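Local coordinates for protein metal-dependent hydrolase (Lactobacillus plantarum, PDB 2F6K) that probably acts as a manganese-bound, ACMSD-like decarboxylase of the amidohydrolase superfamily, removing carbon dioxide from aminocarboxymuconate semialdehyde or a related substrate, at residues His9-Tyr15 with Leu54-Pro59; Val121-Asn126 with Val151-Glu157; Lys200-Ala206 with Val236-Ala241. All blocks are in the same frame, centred on the assembly; numbering follows the deposited sequence.

Following the chain from the N terminus, contact 1 closes first, around helices 13-22 and 37-46, bringing the end of strand 3-9 and the start of helix 13-22 against the end of strand 49-55 and its following loop. Contact 2 then pairs strand 120-124 with strand 150-154, and contact 3 pairs strand 200-203 with strand 237-239. All three thus join neighbouring strands, or strand ends, of the parallel TIM barrel. The closures follow in series; none nests within or crosses another. Contacts 1 and 2 meet at the manganese ion, bound by His-9 and His-154, and where Ser-58 packs on Asn-156. Contacts 2 and 3 adjoin through neighbouring strands 150-154 and 200-203.

Contact 1: His9-Tyr15 with Leu54-Pro59; sequences HYLPTSY and LSLSSP. With MN (manganese (II) ion), chain C.
The imidazole of His-9 lies flat against Ser-57, whose CB sits 3.5 Å from the ring centroid and only 5° off the ring normal, a CH-pi contact. At the ring's edge the ND1 proton goes to Ser-55 O, 2.9 Å away and nearly in the ring plane, although ND1 stands well above the plane of that carbonyl. A weak, bent second bond runs from ND1 to Ser-55 OG. NE2 binds the manganese ion at 2.3 Å; this bond and the in-plane bond from ND1 fix the turn of the ring, with Ser-57 CB over one face. Ser-57 OG in turn hydrogen-bonds a metal-bound water, so the same serine packs on a ligand and touches the metal's water shell. This is the C-terminal mouth of the amidohydrolase TIM barrel, where the first strand supplies metal ligands; His-7, His-154 and Asp-266 complete the protein ligands of the site. Farther from the metal, the Tyr-10 ring turns an edge to the backbone, CE2 approaching Ser-55 C to 3.3 Å, and its hydroxyl bonds to Ala-76 O on helix 66-86. A water bridges Tyr-10 O, to which it donates, and Ser-57 N, from which it accepts. Leu-56 reaches back with its CD1 methyl, which stands over the centre of the Tyr-15 ring (4.0 Å from CD1 to the centroid) and also rests on Pro-12 CD. Tyr-15 stretches its ring across the loop, CG anti to the backbone N (chi1 175°), and its OH donates to Pro-59 O at 2.8 Å, tilted 16° from the carbonyl plane. That carbonyl lies at the ring's edge, beyond the cis peptide bond that joins Ser-58 to Pro-59.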
loop_
_atom_site.group_PDB
_atom_site.type_symbol
_atom_site.label_atom_id
_atom_site.label_comp_id
_atom_site.label_asym_id
_atom_site.label_seq_id
_atom_site.Cartn_x
_atom_site.Cartn_y
_atom_site.Cartn_z
ATOM N N HIS A 9 -15.459 17.168 -20.390
ATOM C CA HIS A 9 -15.157 17.890 -19.152
ATOM C C HIS A 9 -14.891 19.398 -19.187
ATOM O O HIS A 9 -14.654 19.996 -20.242
ATOM C CB HIS A 9 -13.961 17.227 -18.465
ATOM C CG HIS A 9 -14.100 15.748 -18.271
ATOM N ND1 HIS A 9 -15.072 15.188 -17.471
ATOM C CD2 HIS A 9 -13.368 14.714 -18.753
ATOM C CE1 HIS A 9 -14.933 13.873 -17.469
ATOM N NE2 HIS A 9 -13.906 13.559 -18.238
ATOM N N TYR A 10 -14.920 19.994 -17.995
ATOM C CA TYR A 10 -14.652 21.417 -17.817
ATOM C C TYR A 10 -13.767 21.560 -16.580
ATOM O O TYR A 10 -13.742 20.671 -15.733
ATOM C CB TYR A 10 -15.957 22.209 -17.636
ATOM C CG TYR A 10 -16.755 21.886 -16.386
ATOM C CD1 TYR A 10 -16.964 22.851 -15.401
ATOM C CD2 TYR A 10 -17.312 20.626 -16.195
ATOM C CE1 TYR A 10 -17.711 22.570 -14.255
ATOM C CE2 TYR A 10 -18.061 20.338 -15.051
ATOM C CZ TYR A 10 -18.255 21.313 -14.089
ATOM O OH TYR A 10 -18.999 21.030 -12.968
ATOM N N LEU A 11 -13.028 22.662 -16.483
ATOM C CA LEU A 11 -12.150 22.872 -15.336
ATOM C C LEU A 11 -12.301 24.250 -14.700
ATOM O O LEU A 11 -11.787 25.234 -15.222
ATOM C CB LEU A 11 -10.680 22.665 -15.734
ATOM C CG LEU A 11 -10.208 21.237 -16.049
ATOM C CD1 LEU A 11 -10.712 20.797 -17.414
ATOM C CD2 LEU A 11 -8.696 21.185 -16.029
ATOM N N PRO A 12 -13.027 24.336 -13.568
ATOM C CA PRO A 12 -13.227 25.610 -12.866
ATOM C C PRO A 12 -11.854 26.162 -12.463
ATOM O O PRO A 12 -10.923 25.397 -12.193
ATOM C CB PRO A 12 -14.055 25.205 -11.646
ATOM C CG PRO A 12 -14.868 24.059 -12.155
ATOM C CD PRO A 12 -13.832 23.267 -12.948
ATOM N N THR A 13 -11.718 27.479 -12.416
ATOM C CA THR A 13 -10.430 28.049 -12.058
ATOM C C THR A 13 -9.988 27.617 -10.664
ATOM O O THR A 13 -8.807 27.345 -10.447
ATOM C CB THR A 13 -10.451 29.586 -12.154
ATOM O OG1 THR A 13 -11.607 30.089 -11.481
ATOM C CG2 THR A 13 -10.491 30.025 -13.607
ATOM N N SER A 14 -10.930 27.532 -9.728
ATOM C CA SER A 14 -10.607 27.123 -8.363
ATOM C C SER A 14 -10.111 25.684 -8.343
ATOM O O SER A 14 -9.281 25.320 -7.517
ATOM C CB SER A 14 -11.835 27.250 -7.452
ATOM O OG SER A 14 -12.916 26.457 -7.919
ATOM N N TYR A 15 -10.638 24.865 -9.245
ATOM C CA TYR A 15 -10.232 23.466 -9.335
ATOM C C TYR A 15 -8.794 23.385 -9.854
ATOM O O TYR A 15 -7.986 22.602 -9.351
ATOM C CB TYR A 15 -11.173 22.715 -10.279
ATOM C CG TYR A 15 -10.785 21.279 -10.542
ATOM C CD1 TYR A 15 -10.870 20.316 -9.537
ATOM C CD2 TYR A 15 -10.346 20.878 -11.800
ATOM C CE1 TYR A 15 -10.528 18.989 -9.780
ATOM C CE2 TYR A 15 -10.005 19.556 -12.056
ATOM C CZ TYR A 15 -10.100 18.613 -11.045
ATOM O OH TYR A 15 -9.796 17.291 -11.307
ATOM N N LEU A 54 -21.655 18.250 -19.500
ATOM C CA LEU A 54 -20.401 18.477 -18.797
ATOM C C LEU A 54 -20.303 17.837 -17.412
ATOM O O LEU A 54 -21.299 17.695 -16.695
ATOM C CB LEU A 54 -20.153 19.981 -18.681
ATOM C CG LEU A 54 -20.007 20.726 -20.011
ATOM C CD1 LEU A 54 -20.085 22.214 -19.760
ATOM C CD2 LEU A 54 -18.681 20.361 -20.687
ATOM N N SER A 55 -19.087 17.442 -17.048
ATOM C CA SER A 55 -18.827 16.840 -15.750
ATOM C C SER A 55 -17.386 17.120 -15.346
ATOM O O SER A 55 -16.518 17.331 -16.197
ATOM C CB SER A 55 -19.049 15.327 -15.791
ATOM O OG SER A 55 -17.999 14.684 -16.485
ATOM N N LEU A 56 -17.137 17.124 -14.043
ATOM C CA LEU A 56 -15.797 17.363 -13.524
ATOM C C LEU A 56 -15.044 16.037 -13.601
ATOM O O LEU A 56 -15.562 14.995 -13.188
ATOM C CB LEU A 56 -15.885 17.851 -12.076
ATOM C CG LEU A 56 -14.632 18.416 -11.408
ATOM C CD1 LEU A 56 -14.227 19.719 -12.087
ATOM C CD2 LEU A 56 -14.911 18.658 -9.940
ATOM N N SER A 57 -13.834 16.076 -14.150
ATOM C CA SER A 57 -13.005 14.875 -14.291
ATOM C C SER A 57 -12.230 14.580 -13.005
ATOM O O SER A 57 -12.428 15.239 -11.984
ATOM C CB SER A 57 -12.018 15.066 -15.451
ATOM O OG SER A 57 -11.212 13.914 -15.650
ATOM N N SER A 58 -11.351 13.586 -13.047
ATOM C CA SER A 58 -10.554 13.260 -11.877
ATOM C C SER A 58 -9.236 13.998 -12.044
ATOM O O SER A 58 -8.894 14.405 -13.151
ATOM C CB SER A 58 -10.303 11.751 -11.789
ATOM O OG SER A 58 -9.459 11.300 -12.829
ATOM N N PRO A 59 -8.468 14.165 -10.955
ATOM C CA PRO A 59 -8.724 13.704 -9.582
ATOM C C PRO A 59 -9.929 14.369 -8.931
ATOM O O PRO A 59 -10.220 15.530 -9.200
ATOM C CB PRO A 59 -7.431 14.065 -8.839
ATOM C CG PRO A 59 -6.408 14.230 -9.935
ATOM C CD PRO A 59 -7.193 14.897 -11.024
HETATM MN MN MN C . -12.965 11.504 -18.508
HETATM O O HOH W 1 -12.444 18.360 -15.307
HETATM O O HOH W 2 -19.382 17.944 -11.952
HETATM O O HOH W 3 -11.076 12.668 -17.884
HETATM O O HOH W 4 -11.687 9.885 -18.813
#

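Contact 2: Val121-Asn126 with Val151-Glu157; sequences VTVPTN and VALHPNE. With MN (manganese (II) ion), chain C.
Val-121 and Val-151 stand side by side on one face of the sheet, CG2 of each 3.7 Å from the other, where strands 120-124 and 150-154 run parallel as neighbours in the TIM barrel. The carbonyl of Val-121 receives Ala-152 N in its own plane. Next, Thr-122 points to the other face, shared with Ala-152 and His-154, and its CA makes a CA-H...O contact with Ala-152 O. Val-123 returns to the face of Val-121: its CG2, placed between the backbone N and the carbonyl carbon, wedges against both Leu-153 CD2, at 3.5 Å, and Val-151 CG1. Its own N and O bond to Ala-152 O and His-154 N, continuing the parallel ladder. Pro-124 has no N-H to give, but its CB lies 3.6 Å from Asn-156 ND2. The opposite residue, His-154, carries its ring away from this strand to the manganese ion, NE2 at 2.1 Å, while ND1 donates to Pro-155 O almost within the ring plane, which fixes the turn of the imidazole. His-9, His-7 and Asp-266 are the other protein ligands. Beyond the strand, Thr-125 N and Asn-156 ND2 grip His-154 O from opposite faces of its plane. Thr-125 OG1 accepts Asn-156 N at 3.1 Å and is also bonded to Asp-179 of helix 171-189, a second tie for this buried hydroxyl. Asn-156 has its OD1 held by His-60 N, and its CB packs on Asn-126 O. Asn-126 uses OD1 for Gly-129 N, and its amide also reaches Asp-179. The ND2 bond to Glu-157 O spans 3.0 Å, with that oxygen lying 1° from the amide plane and the donor well above the carbonyl plane.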
loop_
_atom_site.group_PDB
_atom_site.type_symbol
_atom_site.label_atom_id
_atom_site.label_comp_id
_atom_site.label_asym_id
_atom_site.label_seq_id
_atom_site.Cartn_x
_atom_site.Cartn_y
_atom_site.Cartn_z
ATOM N N VAL A 121 -25.660 13.358 -11.474
ATOM C CA VAL A 121 -24.399 13.551 -10.782
ATOM C C VAL A 121 -23.273 12.715 -11.370
ATOM O O VAL A 121 -23.505 11.730 -12.080
ATOM C CB VAL A 121 -24.510 13.193 -9.275
ATOM C CG1 VAL A 121 -25.587 14.031 -8.615
ATOM C CG2 VAL A 121 -24.801 11.714 -9.108
ATOM N N THR A 122 -22.047 13.140 -11.083
ATOM C CA THR A 122 -20.866 12.415 -11.518
ATOM C C THR A 122 -20.139 12.069 -10.230
ATOM O O THR A 122 -20.064 12.896 -9.325
ATOM C CB THR A 122 -19.940 13.263 -12.421
ATOM O OG1 THR A 122 -18.745 12.517 -12.694
ATOM C CG2 THR A 122 -19.556 14.556 -11.756
ATOM N N VAL A 123 -19.627 10.849 -10.137
ATOM C CA VAL A 123 -18.922 10.432 -8.935
ATOM C C VAL A 123 -17.621 9.698 -9.252
ATOM O O VAL A 123 -17.491 9.031 -10.290
ATOM C CB VAL A 123 -19.822 9.520 -8.048
ATOM C CG1 VAL A 123 -21.074 10.280 -7.639
ATOM C CG2 VAL A 123 -20.205 8.236 -8.802
ATOM N N PRO A 124 -16.631 9.817 -8.360
ATOM C CA PRO A 124 -15.347 9.152 -8.567
ATOM C C PRO A 124 -15.450 7.689 -8.184
ATOM O O PRO A 124 -16.120 7.351 -7.206
ATOM C CB PRO A 124 -14.420 9.919 -7.634
ATOM C CG PRO A 124 -15.311 10.199 -6.466
ATOM C CD PRO A 124 -16.605 10.642 -7.138
ATOM N N THR A 125 -14.796 6.822 -8.952
ATOM C CA THR A 125 -14.813 5.400 -8.647
ATOM C C THR A 125 -14.347 5.266 -7.210
ATOM O O THR A 125 -14.846 4.430 -6.461
ATOM C CB THR A 125 -13.875 4.623 -9.572
ATOM O OG1 THR A 125 -12.635 5.330 -9.690
ATOM C CG2 THR A 125 -14.509 4.466 -10.954
ATOM N N ASN A 126 -13.387 6.104 -6.826
ATOM C CA ASN A 126 -12.883 6.114 -5.452
ATOM C C ASN A 126 -12.348 7.502 -5.152
ATOM O O ASN A 126 -11.736 8.142 -6.015
ATOM C CB ASN A 126 -11.772 5.077 -5.250
ATOM C CG ASN A 126 -10.380 5.678 -5.360
ATOM O OD1 ASN A 126 -9.919 6.392 -4.464
ATOM N ND2 ASN A 126 -9.705 5.395 -6.463
ATOM N N VAL A 151 -26.293 8.576 -12.578
ATOM C CA VAL A 151 -25.050 8.623 -11.826
ATOM C C VAL A 151 -23.927 8.142 -12.737
ATOM O O VAL A 151 -23.874 6.968 -13.116
ATOM C CB VAL A 151 -25.121 7.726 -10.580
ATOM C CG1 VAL A 151 -23.761 7.622 -9.944
ATOM C CG2 VAL A 151 -26.115 8.301 -9.582
ATOM N N ALA A 152 -23.038 9.056 -13.108
ATOM C CA ALA A 152 -21.926 8.704 -13.984
ATOM C C ALA A 152 -20.636 8.522 -13.203
ATOM O O ALA A 152 -20.145 9.466 -12.573
ATOM C CB ALA A 152 -21.732 9.777 -15.052
ATOM N N LEU A 153 -20.100 7.303 -13.245
ATOM C CA LEU A 153 -18.848 6.994 -12.569
ATOM C C LEU A 153 -17.701 7.538 -13.404
ATOM O O LEU A 153 -17.763 7.538 -14.638
ATOM C CB LEU A 153 -18.638 5.480 -12.444
ATOM C CG LEU A 153 -19.630 4.568 -11.729
ATOM C CD1 LEU A 153 -19.016 3.167 -11.610
ATOM C CD2 LEU A 153 -19.951 5.114 -10.352
ATOM N N HIS A 154 -16.666 8.032 -12.741
ATOM C CA HIS A 154 -15.492 8.480 -13.473
ATOM C C HIS A 154 -14.284 7.908 -12.751
ATOM O O HIS A 154 -14.097 8.102 -11.545
ATOM C CB HIS A 154 -15.385 10.001 -13.580
ATOM C CG HIS A 154 -14.445 10.441 -14.657
ATOM N ND1 HIS A 154 -13.081 10.250 -14.579
ATOM C CD2 HIS A 154 -14.677 10.987 -15.876
ATOM C CE1 HIS A 154 -12.515 10.660 -15.701
ATOM N NE2 HIS A 154 -13.461 11.111 -16.505
ATOM N N PRO A 155 -13.443 7.181 -13.492
ATOM C CA PRO A 155 -12.260 6.577 -12.882
ATOM C C PRO A 155 -11.261 7.556 -12.297
ATOM O O PRO A 155 -11.055 8.658 -12.813
ATOM C CB PRO A 155 -11.670 5.750 -14.028
ATOM C CG PRO A 155 -11.983 6.593 -15.225
ATOM C CD PRO A 155 -13.419 7.033 -14.961
ATOM N N ASN A 156 -10.669 7.135 -11.187
ATOM C CA ASN A 156 -9.629 7.884 -10.509
ATOM C C ASN A 156 -8.484 6.898 -10.324
ATOM O O ASN A 156 -8.668 5.682 -10.467
ATOM C CB ASN A 156 -10.092 8.369 -9.140
ATOM C CG ASN A 156 -10.783 9.709 -9.200
ATOM O OD1 ASN A 156 -10.408 10.640 -8.487
ATOM N ND2 ASN A 156 -11.803 9.821 -10.054
ATOM N N GLU A 157 -7.301 7.416 -10.011
ATOM C CA GLU A 157 -6.151 6.561 -9.781
ATOM C C GLU A 157 -6.510 5.630 -8.636
ATOM O O GLU A 157 -7.063 6.067 -7.633
ATOM C CB GLU A 157 -4.933 7.405 -9.395
ATOM C CG GLU A 157 -3.809 6.609 -8.744
ATOM C CD GLU A 157 -2.551 7.436 -8.523
ATOM O OE1 GLU A 157 -2.683 8.632 -8.174
ATOM O OE2 GLU A 157 -1.437 6.887 -8.693
HETATM MN MN MN C . -12.965 11.504 -18.508
HETATM O O HOH W 5 -7.424 8.070 -4.929
HETATM O O HOH W 4 -11.687 9.885 -18.813
HETATM O O HOH W 3 -11.076 12.668 -17.884
#

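Contact 3: Lys200-Ala206 with Val236-Ala241; sequences KVIIPHA and VYFDVA
Asp-239 sets its carboxylate against the Pro-204/His-205 turn, where OD2 gathers two backbone N-H groups from opposite faces of the carboxylate plane: His-205 N at 2.9 Å and Ala-241 N at 3.0 Å. The second, almost straight at 175°, closes an Asx turn. OD1 rests on Pro-204 CA at 3.3 Å and hydrogen-bonds His-7, a metal ligand, making Asp-239 a second-shell residue of the manganese site. Its chi1 of 78° puts CG between the backbone N and the carbonyl carbon, swinging the group across to residues 204-205. With an alanine at Asp-239, His-205 N and Ala-241 N would probably lose their shared acceptor and His-7 its ND1 partner. Ala-206 N adds a bond to Asp-239 O. Strands 200-203 and 237-239 are parallel neighbours in the TIM barrel, and these bonds lie at the C-terminal ends of both strands, where the amidohydrolase fold carries its metal site; the His-205 side chain lies about 5 Å from the metal. Along the strands the packing stays close: Ile-203 N donates straight to Tyr-237 O, and Tyr-237 N to Val-201 O. Ile-203 packs its CB on Phe-238 CD1 at 3.9 Å, and its CD1 on Val-236 CG2, with Phe-193 of helix 192-195 touching Val-236. Ile-202 CG1 meets Tyr-237 CB at 4.0 Å. The looser, partly exposed side is confined to the Lys-200 side chain and the outer part of the Tyr-237 ring, which approach most closely at Lys-200 CB and Tyr-237 CE1, 4.2 Å apart. There the tyrosine ring stacks on His-260, while the lysine tail leads off to a long, weak ion pair with Glu-307.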
loop_
_atom_site.group_PDB
_atom_site.type_symbol
_atom_site.label_atom_id
_atom_site.label_comp_id
_atom_site.label_asym_id
_atom_site.label_seq_id
_atom_site.Cartn_x
_atom_site.Cartn_y
_atom_site.Cartn_z
ATOM N N LYS A 200 -29.761 5.350 -12.637
ATOM C CA LYS A 200 -29.275 4.984 -13.958
ATOM C C LYS A 200 -27.779 5.234 -13.937
ATOM O O LYS A 200 -27.322 6.373 -14.041
ATOM C CB LYS A 200 -29.948 5.844 -15.015
ATOM C CG LYS A 200 -31.453 5.695 -15.022
ATOM C CD LYS A 200 -32.123 6.920 -15.619
ATOM C CE LYS A 200 -33.622 6.733 -15.659
ATOM N NZ LYS A 200 -34.135 6.237 -14.342
ATOM N N VAL A 201 -27.026 4.151 -13.788
ATOM C CA VAL A 201 -25.579 4.209 -13.709
ATOM C C VAL A 201 -24.866 4.119 -15.050
ATOM O O VAL A 201 -25.009 3.147 -15.786
ATOM C CB VAL A 201 -25.069 3.076 -12.797
ATOM C CG1 VAL A 201 -23.553 3.073 -12.731
ATOM C CG2 VAL A 201 -25.670 3.237 -11.419
ATOM N N ILE A 202 -24.091 5.149 -15.361
ATOM C CA ILE A 202 -23.308 5.167 -16.591
ATOM C C ILE A 202 -21.871 4.749 -16.236
ATOM O O ILE A 202 -21.201 5.429 -15.450
ATOM C CB ILE A 202 -23.243 6.587 -17.202
ATOM C CG1 ILE A 202 -24.650 7.083 -17.553
ATOM C CG2 ILE A 202 -22.343 6.581 -18.436
ATOM C CD1 ILE A 202 -24.680 8.532 -18.059
ATOM N N ILE A 203 -21.409 3.631 -16.787
ATOM C CA ILE A 203 -20.041 3.173 -16.544
ATOM C C ILE A 203 -19.220 3.617 -17.767
ATOM O O ILE A 203 -19.495 3.217 -18.897
ATOM C CB ILE A 203 -20.008 1.647 -16.352
ATOM C CG1 ILE A 203 -20.794 1.286 -15.083
ATOM C CG2 ILE A 203 -18.577 1.161 -16.231
ATOM C CD1 ILE A 203 -20.920 -0.190 -14.826
ATOM N N PRO A 204 -18.201 4.458 -17.548
ATOM C CA PRO A 204 -17.334 4.993 -18.604
ATOM C C PRO A 204 -16.402 4.035 -19.333
ATOM O O PRO A 204 -16.147 2.914 -18.875
ATOM C CB PRO A 204 -16.552 6.076 -17.871
ATOM C CG PRO A 204 -16.328 5.436 -16.538
ATOM C CD PRO A 204 -17.691 4.844 -16.217
ATOM N N HIS A 205 -15.908 4.508 -20.478
ATOM C CA HIS A 205 -14.954 3.780 -21.311
ATOM C C HIS A 205 -15.365 2.360 -21.690
ATOM O O HIS A 205 -14.583 1.412 -21.558
ATOM C CB HIS A 205 -13.589 3.761 -20.614
ATOM C CG HIS A 205 -13.108 5.117 -20.199
ATOM N ND1 HIS A 205 -12.824 5.439 -18.889
ATOM C CD2 HIS A 205 -12.873 6.239 -20.920
ATOM C CE1 HIS A 205 -12.438 6.701 -18.819
ATOM N NE2 HIS A 205 -12.459 7.210 -20.037
ATOM N N ALA A 206 -16.599 2.215 -22.160
ATOM C CA ALA A 206 -17.104 0.915 -22.586
ATOM C C ALA A 206 -16.982 -0.201 -21.545
ATOM O O ALA A 206 -16.783 -1.368 -21.896
ATOM C CB ALA A 206 -16.412 0.504 -23.873
ATOM N N VAL A 236 -27.409 -1.367 -16.530
ATOM C CA VAL A 236 -26.662 -0.120 -16.509
ATOM C C VAL A 236 -26.419 0.457 -17.897
ATOM O O VAL A 236 -26.851 -0.102 -18.902
ATOM C CB VAL A 236 -25.300 -0.297 -15.819
ATOM C CG1 VAL A 236 -25.488 -0.997 -14.472
ATOM C CG2 VAL A 236 -24.365 -1.072 -16.711
ATOM N N TYR A 237 -25.735 1.595 -17.934
ATOM C CA TYR A 237 -25.403 2.261 -19.183
ATOM C C TYR A 237 -23.890 2.307 -19.364
ATOM O O TYR A 237 -23.130 2.060 -18.422
ATOM C CB TYR A 237 -25.956 3.685 -19.193
ATOM C CG TYR A 237 -27.450 3.756 -19.331
ATOM C CD1 TYR A 237 -28.290 3.332 -18.295
ATOM C CD2 TYR A 237 -28.034 4.246 -20.498
ATOM C CE1 TYR A 237 -29.676 3.398 -18.421
ATOM C CE2 TYR A 237 -29.417 4.315 -20.635
ATOM C CZ TYR A 237 -30.231 3.891 -19.594
ATOM O OH TYR A 237 -31.597 3.977 -19.733
ATOM N N PHE A 238 -23.458 2.644 -20.574
ATOM C CA PHE A 238 -22.039 2.724 -20.882
ATOM C C PHE A 238 -21.763 3.846 -21.865
ATOM O O PHE A 238 -22.470 3.976 -22.866
ATOM C CB PHE A 238 -21.564 1.423 -21.539
ATOM C CG PHE A 238 -21.749 0.200 -20.692
ATOM C CD1 PHE A 238 -20.820 -0.132 -19.710
ATOM C CD2 PHE A 238 -22.861 -0.618 -20.872
ATOM C CE1 PHE A 238 -20.996 -1.265 -18.917
ATOM C CE2 PHE A 238 -23.050 -1.747 -20.089
ATOM C CZ PHE A 238 -22.118 -2.074 -19.108
ATOM N N ASP A 239 -20.758 4.672 -21.594
ATOM C CA ASP A 239 -20.411 5.687 -22.577
ATOM C C ASP A 239 -19.323 4.968 -23.381
ATOM O O ASP A 239 -18.871 3.900 -22.968
ATOM C CB ASP A 239 -19.928 6.983 -21.907
ATOM C CG ASP A 239 -18.496 6.924 -21.411
ATOM O OD1 ASP A 239 -18.217 7.613 -20.405
ATOM O OD2 ASP A 239 -17.647 6.237 -22.015
ATOM N N VAL A 240 -18.917 5.497 -24.526
ATOM C CA VAL A 240 -17.898 4.802 -25.310
ATOM C C VAL A 240 -16.682 5.650 -25.644
ATOM O O VAL A 240 -16.191 5.635 -26.778
ATOM C CB VAL A 240 -18.484 4.235 -26.635
ATOM C CG1 VAL A 240 -19.576 3.229 -26.333
ATOM C CG2 VAL A 240 -19.018 5.363 -27.505
ATOM N N ALA A 241 -16.197 6.399 -24.661
ATOM C CA ALA A 241 -15.013 7.216 -24.865
ATOM C C ALA A 241 -13.793 6.283 -24.871
ATOM O O ALA A 241 -13.838 5.191 -24.300
ATOM C CB ALA A 241 -14.891 8.247 -23.743
HETATM O O HOH W 6 -12.179 2.857 -23.629
#